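PDB 3F13: putative nudix hydrolase family member from Chromobacterium violaceum, which probably acts as a magnesium-dependent hydrolase of the Nudix family, whose members typically cleave nucleoside diphosphates linked to another moiety. Local coordinates for residues D14-A19 and G43-R48; E50-A55 and A83-L88. All blocks are in the same frame, centred on the assembly; numbering follows the deposited sequence.

Contact 1: residues D14-A19 and G43-R48; sequences DLARRA and GGKANR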
ATOM      1  N   ASP B  14     -24.459 -13.473  -4.792  1.00 38.53           N
ATOM      2  CA  ASP B  14     -23.120 -12.999  -5.181  1.00 37.08           C
ATOM      3  C   ASP B  14     -22.269 -12.917  -3.905  1.00 35.34           C
ATOM      4  O   ASP B  14     -22.809 -12.876  -2.791  1.00 34.14           O
ATOM      5  CB  ASP B  14     -23.159 -11.598  -5.792  1.00 37.99           C
ATOM      6  CG  ASP B  14     -23.895 -11.536  -7.111  1.00 43.38           C
ATOM      7  OD1 ASP B  14     -23.385 -12.056  -8.138  1.00 48.41           O
ATOM      8  OD2 ASP B  14     -24.992 -10.928  -7.127  1.00 46.95           O
ATOM      9  N   LEU B  15     -20.948 -12.860  -4.068  1.00 32.90           N
ATOM     10  CA  LEU B  15     -20.028 -12.707  -2.933  1.00 31.38           C
ATOM     11  C   LEU B  15     -19.697 -11.228  -2.666  1.00 30.32           C
ATOM     12  O   LEU B  15     -19.404 -10.474  -3.610  1.00 31.14           O
ATOM     13  CB  LEU B  15     -18.711 -13.444  -3.234  1.00 30.37           C
ATOM     14  CG  LEU B  15     -18.804 -14.936  -3.548  1.00 29.10           C
ATOM     15  CD1 LEU B  15     -17.404 -15.591  -3.569  1.00 30.89           C
ATOM     16  CD2 LEU B  15     -19.702 -15.619  -2.493  1.00 29.44           C
ATOM     17  N   ALA B  16     -19.738 -10.801  -1.407  1.00 29.70           N
ATOM     18  CA  ALA B  16     -19.356  -9.424  -1.058  1.00 29.29           C
ATOM     19  C   ALA B  16     -17.850  -9.239  -1.022  1.00 28.12           C
ATOM     20  O   ALA B  16     -17.123 -10.133  -0.612  1.00 30.46           O
ATOM     21  CB  ALA B  16     -19.961  -8.994   0.288  1.00 29.55           C
ATOM     22  N   ARG B  17     -17.390  -8.066  -1.426  1.00 28.04           N
ATOM     23  CA  ARG B  17     -15.923  -7.821  -1.456  1.00 28.07           C
ATOM     24  C   ARG B  17     -15.419  -7.382  -0.095  1.00 28.20           C
ATOM     25  O   ARG B  17     -15.944  -6.406   0.487  1.00 28.94           O
ATOM     26  CB  ARG B  17     -15.593  -6.766  -2.499  1.00 27.59           C
ATOM     27  CG  ARG B  17     -15.864  -7.192  -3.959  1.00 28.22           C
ATOM     28  CD  ARG B  17     -15.498  -6.033  -4.918  1.00 28.06           C
ATOM     29  NE  ARG B  17     -16.246  -4.823  -4.549  1.00 26.71           N
ATOM     30  CZ  ARG B  17     -15.717  -3.630  -4.252  1.00 28.40           C
ATOM     31  NH1 ARG B  17     -16.521  -2.637  -3.915  1.00 28.98           N
ATOM     32  NH2 ARG B  17     -14.409  -3.386  -4.324  1.00 27.37           N
ATOM     33  N   ARG B  18     -14.433  -8.099   0.459  1.00 26.93           N
ATOM     34  CA  ARG B  18     -13.906  -7.708   1.759  1.00 26.64           C
ATOM     35  C   ARG B  18     -12.416  -7.509   1.614  1.00 26.91           C
ATOM     36  O   ARG B  18     -11.812  -8.128   0.729  1.00 26.94           O
ATOM     37  CB  ARG B  18     -14.184  -8.763   2.826  1.00 28.07           C
ATOM     38  CG  ARG B  18     -15.687  -8.874   3.151  1.00 28.34           C
ATOM     39  CD  ARG B  18     -15.944  -9.780   4.331  1.00 31.17           C
ATOM     40  NE  ARG B  18     -15.427  -9.258   5.601  1.00 34.78           N
ATOM     41  CZ  ARG B  18     -16.196  -8.666   6.513  1.00 36.16           C
ATOM     42  NH1 ARG B  18     -15.653  -8.220   7.636  1.00 37.87           N
ATOM     43  NH2 ARG B  18     -17.498  -8.507   6.287  1.00 36.85           N
ATOM     44  N   ALA B  19     -11.836  -6.638   2.444  1.00 26.48           N
ATOM     45  CA  ALA B  19     -10.358  -6.553   2.526  1.00 25.33           C
ATOM     46  C   ALA B  19      -9.939  -7.126   3.874  1.00 24.98           C
ATOM     47  O   ALA B  19     -10.651  -6.946   4.859  1.00 27.40           O
ATOM     48  CB  ALA B  19      -9.848  -5.097   2.401  1.00 25.67           C
ATOM     49  N   GLY B  43     -10.270  -5.863   9.157  1.00 28.05           N
ATOM     50  CA  GLY B  43     -10.689  -5.658   7.783  1.00 28.64           C
ATOM     51  C   GLY B  43     -12.174  -5.408   7.745  1.00 29.80           C
ATOM     52  O   GLY B  43     -12.788  -5.212   8.805  1.00 30.94           O
ATOM     53  N   GLY B  44     -12.759  -5.427   6.553  1.00 29.07           N
ATOM     54  CA  GLY B  44     -14.208  -5.205   6.435  1.00 29.89           C
ATOM     55  C   GLY B  44     -14.704  -5.175   5.006  1.00 29.73           C
ATOM     56  O   GLY B  44     -13.967  -5.410   4.082  1.00 28.16           O
ATOM     57  N   LYS B  45     -15.979  -4.861   4.826  1.00 28.70           N
ATOM     58  CA  LYS B  45     -16.540  -4.851   3.514  1.00 29.79           C
ATOM     59  C   LYS B  45     -16.232  -3.551   2.777  1.00 29.74           C
ATOM     60  O   LYS B  45     -16.244  -2.462   3.370  1.00 30.06           O
ATOM     61  CB  LYS B  45     -18.050  -5.064   3.609  1.00 30.49           C
ATOM     62  CG  LYS B  45     -18.676  -5.511   2.317  1.00 35.10           C
ATOM     63  CD  LYS B  45     -20.203  -5.604   2.464  1.00 41.21           C
ATOM     64  CE  LYS B  45     -20.863  -5.554   1.109  1.00 43.47           C
ATOM     65  NZ  LYS B  45     -22.076  -6.444   1.096  1.00 50.30           N
ATOM     66  N   ALA B  46     -15.955  -3.672   1.490  1.00 29.68           N
ATOM     67  CA  ALA B  46     -15.704  -2.529   0.604  1.00 30.43           C
ATOM     68  C   ALA B  46     -17.016  -1.849   0.170  1.00 30.58           C
ATOM     69  O   ALA B  46     -17.988  -2.529  -0.118  1.00 30.78           O
ATOM     70  CB  ALA B  46     -14.978  -3.005  -0.619  1.00 31.65           C
ATOM     71  N   ASN B  47     -17.048  -0.526   0.102  1.00 32.83           N
ATOM     72  CA  ASN B  47     -18.285   0.135  -0.381  1.00 32.57           C
ATOM     73  C   ASN B  47     -18.321   0.087  -1.896  1.00 33.11           C
ATOM     74  O   ASN B  47     -17.283  -0.097  -2.554  1.00 32.52           O
ATOM     75  CB  ASN B  47     -18.344   1.589   0.083  1.00 33.41           C
ATOM     76  CG  ASN B  47     -18.395   1.725   1.586  1.00 33.84           C
ATOM     77  OD1 ASN B  47     -17.705   2.570   2.158  1.00 39.97           O
ATOM     78  ND2 ASN B  47     -19.210   0.904   2.236  1.00 34.36           N
ATOM     79  N   ARG B  48     -19.516   0.235  -2.467  1.00 32.39           N
ATOM     80  CA  ARG B  48     -19.617   0.402  -3.909  1.00 32.70           C
ATOM     81  C   ARG B  48     -18.718   1.558  -4.348  1.00 32.12           C
ATOM     82  O   ARG B  48     -18.617   2.567  -3.660  1.00 33.80           O
ATOM     83  CB  ARG B  48     -21.078   0.701  -4.291  1.00 32.02           C
ATOM     84  CG  ARG B  48     -21.997  -0.508  -4.280  1.00 31.20           C
ATOM     85  CD  ARG B  48     -23.479   0.006  -4.448  1.00 30.74           C
ATOM     86  NE  ARG B  48     -24.450  -1.047  -4.195  1.00 33.25           N
ATOM     87  CZ  ARG B  48     -24.936  -1.300  -2.987  1.00 31.51           C
ATOM     88  NH1 ARG B  48     -24.570  -0.545  -1.953  1.00 32.98           N
ATOM     89  NH2 ARG B  48     -25.814  -2.281  -2.819  1.00 36.36           N
TER
HETATM   90  O   HOH W   1     -19.122  -3.153  -2.711  1.00 33.09           O
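The carbonyl oxygen of Arg17 takes a nearly straight hydrogen bond from Ala46 N (2.9 Å, N-H...O 175°), with Lys45 CA making a CA-H...O contact to it and Lys45 CG packing against it at 3.4 Å. The bond lies just beyond the short antiparallel pairing of strand 43-45 with strand 16-25, at the start of the Nudix box, the signature sequence of the family. Arg18 and Lys45 form a non-hydrogen-bonded pair; Ala19 and Gly44 form the hydrogen-bonded one, with Ala19 N giving to Gly44 O and Gly44 N to Ala19 O. Gly43 CA approaches Ala19 O to 3.2 Å in a CA-H...O contact.

On one side of the sheet Arg18 bends at its third torsion (chi3 67°) and folds its guanidinium flat over the Gly44-Lys45 peptide, with NH1 3.6 Å from Gly44 CA. Lys45 leaves the same face and runs back toward the start of strand 16-25, roughly at right angles to Arg18, its CG anti to the backbone N (chi1 -161°), and the end of its chain rests on Ala16 CB.

Arg17 reaches past the strand pairing to the loop that leads into helix 52-64. Ala46 CB sits over one face of its guanidinium, and the Glu50 carbonyl takes a hydrogen bond from NH2. At the edge of the group, NH1 makes a weak, bent bond to Asn47 O. The same nitrogen donates to a water at 2.9 Å, which in turn donates to Ala46 O and so gives the guanidinium a third link to the loop backbone, through water.

Contact 2: residues E50-A55 and A83-L88; sequences ELRSQA and AHKVYL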
ATOM      1  N   GLU B  50     -15.560   1.633  -4.277  1.00 30.84           N
ATOM      2  CA  GLU B  50     -14.354   1.651  -3.448  1.00 30.46           C
ATOM      3  C   GLU B  50     -13.589   0.359  -3.661  1.00 29.14           C
ATOM      4  O   GLU B  50     -14.139  -0.724  -3.439  1.00 28.01           O
ATOM      5  CB  GLU B  50     -14.744   1.702  -1.965  1.00 30.25           C
ATOM      6  CG  GLU B  50     -13.585   1.865  -0.999  1.00 33.74           C
ATOM      7  CD  GLU B  50     -14.039   1.826   0.454  1.00 34.75           C
ATOM      8  OE1 GLU B  50     -13.516   2.637   1.265  1.00 36.98           O
ATOM      9  OE2 GLU B  50     -14.924   0.998   0.776  1.00 35.49           O
ATOM     10  N   LEU B  51     -12.327   0.465  -4.078  1.00 27.62           N
ATOM     11  CA  LEU B  51     -11.470  -0.706  -4.175  1.00 26.79           C
ATOM     12  C   LEU B  51     -11.224  -1.329  -2.795  1.00 26.05           C
ATOM     13  O   LEU B  51     -11.283  -0.642  -1.772  1.00 25.37           O
ATOM     14  CB  LEU B  51     -10.128  -0.275  -4.750  1.00 25.72           C
ATOM     15  CG  LEU B  51     -10.226   0.290  -6.162  1.00 27.67           C
ATOM     16  CD1 LEU B  51      -8.877   0.925  -6.583  1.00 32.08           C
ATOM     17  CD2 LEU B  51     -10.635  -0.798  -7.160  1.00 30.13           C
ATOM     18  N   ARG B  52     -10.962  -2.627  -2.755  1.00 25.09           N
ATOM     19  CA  ARG B  52     -10.599  -3.283  -1.492  1.00 25.19           C
ATOM     20  C   ARG B  52      -9.362  -2.672  -0.846  1.00 25.67           C
ATOM     21  O   ARG B  52      -9.258  -2.598   0.372  1.00 25.57           O
ATOM     22  CB  ARG B  52     -10.478  -4.800  -1.687  1.00 25.67           C
ATOM     23  CG  ARG B  52     -11.870  -5.416  -1.580  1.00 24.16           C
ATOM     24  CD  ARG B  52     -11.968  -6.837  -2.066  1.00 25.01           C
ATOM     25  NE  ARG B  52     -11.983  -6.902  -3.519  1.00 26.13           N
ATOM     26  CZ  ARG B  52     -12.163  -8.036  -4.212  1.00 26.68           C
ATOM     27  NH1 ARG B  52     -12.119  -8.000  -5.519  1.00 28.57           N
ATOM     28  NH2 ARG B  52     -12.422  -9.203  -3.601  1.00 27.17           N
ATOM     29  N   SER B  53      -8.437  -2.186  -1.662  1.00 25.87           N
ATOM     30  CA  SER B  53      -7.232  -1.632  -1.063  1.00 26.63           C
ATOM     31  C   SER B  53      -7.612  -0.317  -0.386  1.00 26.75           C
ATOM     32  O   SER B  53      -7.047   0.013   0.638  1.00 29.07           O
ATOM     33  CB  SER B  53      -6.171  -1.393  -2.125  1.00 26.50           C
ATOM     34  OG  SER B  53      -6.729  -0.667  -3.201  1.00 26.71           O
ATOM     35  N   GLN B  54      -8.639   0.389  -0.897  1.00 27.63           N
ATOM     36  CA  GLN B  54      -9.111   1.618  -0.246  1.00 27.93           C
ATOM     37  C   GLN B  54      -9.848   1.278   1.042  1.00 27.72           C
ATOM     38  O   GLN B  54      -9.667   1.907   2.089  1.00 27.95           O
ATOM     39  CB  GLN B  54     -10.092   2.368  -1.143  1.00 27.59           C
ATOM     40  CG  GLN B  54      -9.434   3.108  -2.258  1.00 30.71           C
ATOM     41  CD  GLN B  54     -10.460   3.774  -3.164  1.00 32.43           C
ATOM     42  OE1 GLN B  54     -10.982   3.151  -4.082  1.00 31.86           O
ATOM     43  NE2 GLN B  54     -10.750   5.046  -2.899  1.00 36.92           N
ATOM     44  N   ALA B  55     -10.721   0.307   0.943  1.00 27.53           N
ATOM     45  CA  ALA B  55     -11.471  -0.106   2.090  1.00 28.00           C
ATOM     46  C   ALA B  55     -10.517  -0.599   3.194  1.00 27.83           C
ATOM     47  O   ALA B  55     -10.741  -0.368   4.377  1.00 28.11           O
ATOM     48  CB  ALA B  55     -12.450  -1.179   1.669  1.00 28.97           C
ATOM     49  N   ALA B  83     -15.673 -12.481  -0.782  1.00 27.46           N
ATOM     50  CA  ALA B  83     -14.429 -12.589  -1.537  1.00 27.34           C
ATOM     51  C   ALA B  83     -13.372 -11.656  -0.933  1.00 27.45           C
ATOM     52  O   ALA B  83     -13.475 -10.453  -1.085  1.00 27.30           O
ATOM     53  CB  ALA B  83     -14.645 -12.267  -3.021  1.00 27.02           C
ATOM     54  N   HIS B  84     -12.358 -12.212  -0.249  1.00 26.95           N
ATOM     55  CA  HIS B  84     -11.400 -11.364   0.433  1.00 25.84           C
ATOM     56  C   HIS B  84     -10.222 -11.091  -0.480  1.00 26.20           C
ATOM     57  O   HIS B  84      -9.794 -11.994  -1.207  1.00 26.33           O
ATOM     58  CB  HIS B  84     -10.798 -12.075   1.662  1.00 26.56           C
ATOM     59  CG  HIS B  84     -11.783 -12.338   2.761  1.00 26.88           C
ATOM     60  ND1 HIS B  84     -11.801 -11.625   3.942  1.00 29.86           N
ATOM     61  CD2 HIS B  84     -12.777 -13.251   2.858  1.00 29.41           C
ATOM     62  CE1 HIS B  84     -12.757 -12.098   4.727  1.00 30.60           C
ATOM     63  NE2 HIS B  84     -13.356 -13.093   4.096  1.00 31.60           N
ATOM     64  N   LYS B  85      -9.722  -9.862  -0.476  1.00 25.26           N
ATOM     65  CA  LYS B  85      -8.297  -9.672  -0.842  1.00 24.88           C
ATOM     66  C   LYS B  85      -7.509  -9.529   0.446  1.00 25.25           C
ATOM     67  O   LYS B  85      -7.896  -8.780   1.356  1.00 24.17           O
ATOM     68  CB  LYS B  85      -8.065  -8.470  -1.744  1.00 24.66           C
ATOM     69  CG  LYS B  85      -8.430  -8.741  -3.207  1.00 29.34           C
ATOM     70  CD  LYS B  85      -8.129  -7.587  -4.114  1.00 33.72           C
ATOM     71  CE  LYS B  85      -8.490  -7.979  -5.536  1.00 36.63           C
ATOM     72  NZ  LYS B  85      -7.708  -9.162  -6.029  1.00 40.46           N
ATOM     73  N   VAL B  86      -6.366 -10.212   0.511  1.00 23.24           N
ATOM     74  CA  VAL B  86      -5.570 -10.218   1.724  1.00 23.68           C
ATOM     75  C   VAL B  86      -4.271  -9.455   1.498  1.00 23.12           C
ATOM     76  O   VAL B  86      -3.608  -9.717   0.500  1.00 23.92           O
ATOM     77  CB  VAL B  86      -5.223 -11.688   2.095  1.00 24.12           C
ATOM     78  CG1 VAL B  86      -4.374 -11.763   3.395  1.00 26.59           C
ATOM     79  CG2 VAL B  86      -6.525 -12.466   2.285  1.00 24.35           C
ATOM     80  N   TYR B  87      -3.906  -8.554   2.418  1.00 21.11           N
ATOM     81  CA  TYR B  87      -2.727  -7.678   2.267  1.00 23.49           C
ATOM     82  C   TYR B  87      -1.853  -7.675   3.518  1.00 23.39           C
ATOM     83  O   TYR B  87      -2.374  -7.583   4.648  1.00 24.96           O
ATOM     84  CB  TYR B  87      -3.135  -6.205   2.099  1.00 21.98           C
ATOM     85  CG  TYR B  87      -4.180  -5.945   1.033  1.00 21.14           C
ATOM     86  CD1 TYR B  87      -3.804  -5.455  -0.222  1.00 23.51           C
ATOM     87  CD2 TYR B  87      -5.536  -6.194   1.270  1.00 22.05           C
ATOM     88  CE1 TYR B  87      -4.722  -5.207  -1.213  1.00 22.54           C
ATOM     89  CE2 TYR B  87      -6.496  -5.920   0.256  1.00 21.02           C
ATOM     90  CZ  TYR B  87      -6.058  -5.465  -0.995  1.00 20.59           C
ATOM     91  OH  TYR B  87      -6.980  -5.175  -2.006  1.00 26.80           O
ATOM     92  N   LEU B  88      -0.545  -7.668   3.328  1.00 22.68           N
ATOM     93  CA  LEU B  88       0.406  -7.502   4.435  1.00 23.79           C
ATOM     94  C   LEU B  88       0.573  -5.994   4.549  1.00 25.19           C
ATOM     95  O   LEU B  88       0.890  -5.338   3.548  1.00 25.90           O
ATOM     96  CB  LEU B  88       1.759  -8.108   4.065  1.00 23.28           C
ATOM     97  CG  LEU B  88       2.871  -7.910   5.119  1.00 25.26           C
ATOM     98  CD1 LEU B  88       2.594  -8.675   6.405  1.00 25.03           C
ATOM     99  CD2 LEU B  88       4.240  -8.341   4.568  1.00 29.13           C
TER
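Arg52, in the first turn of helix 52-64, extends its side chain to strand 82-90 and donates from NH2 to Ala83 O (3.0 Å). The oxygen lies close to the guanidinium plane, but the nitrogen stands well above the carbonyl plane of Ala83 and the bond is bent (138°). A bend at chi3 (-77°) sets the guanidinium plane across the strand, and the Lys85 and Arg52 side chains cross at about a right angle. Lys85 CE lies over one face of the group, 3.6 Å from Arg52 NH1. Arg52 NH1 and Lys85 NZ are 4.6 Å apart, and the Lys85 ammonium forms a salt bridge with Asp76, which probably eases their mutual repulsion.

Further along the strand, Tyr87 directs its hydroxyl at the start of the helix. Its OH packs 3.5 Å from Arg52 CB and also approaches Ser53 N, at an angle too poor for a hydrogen bond, while Ser53 CA lies 4.0 Å from Tyr87 CZ. The helix start is itself held in place: Leu51, at the N-cap position, donates its backbone N to Gln54 OE1, and Leu51 O receives Ala55 N. Ser53 OG turns to the second subunit, hydrogen bonding to Ile68 O of that chain, so this end of the Nudix-box helix also lies at the dimer interface.

Strand 82-90 runs between strands 16-25 and 70-78 in the mixed sheet. Helix 52-64 packs on the side carrying Lys85 and Tyr87, whereas Val86 and Leu88 face helix 118-132, with Leu88 also meeting helix 136-157.

Overall arrangement
From the N terminus, the chain enters strand 16-25, turns back through strand 28-33 and reaches strand 43-45, where contact 1 closes its loop. Helix 52-64 follows directly, and the chain then passes through strand 70-78 before strand 82-90 closes contact 2. The two loops are therefore in series, neither nested nor crossed, yet their centres are only about 8 Å apart. Strand 16-25 joins them in space: it pairs antiparallel with 43-45 and parallel with 82-90. Ala16 O probably accepts a hydrogen bond from Ala83 N, and Arg18 O packs against Arg52 CD. Together the contacts fasten both ends of the loop between strand 43-45 and the Nudix-box helix to the mixed sheet.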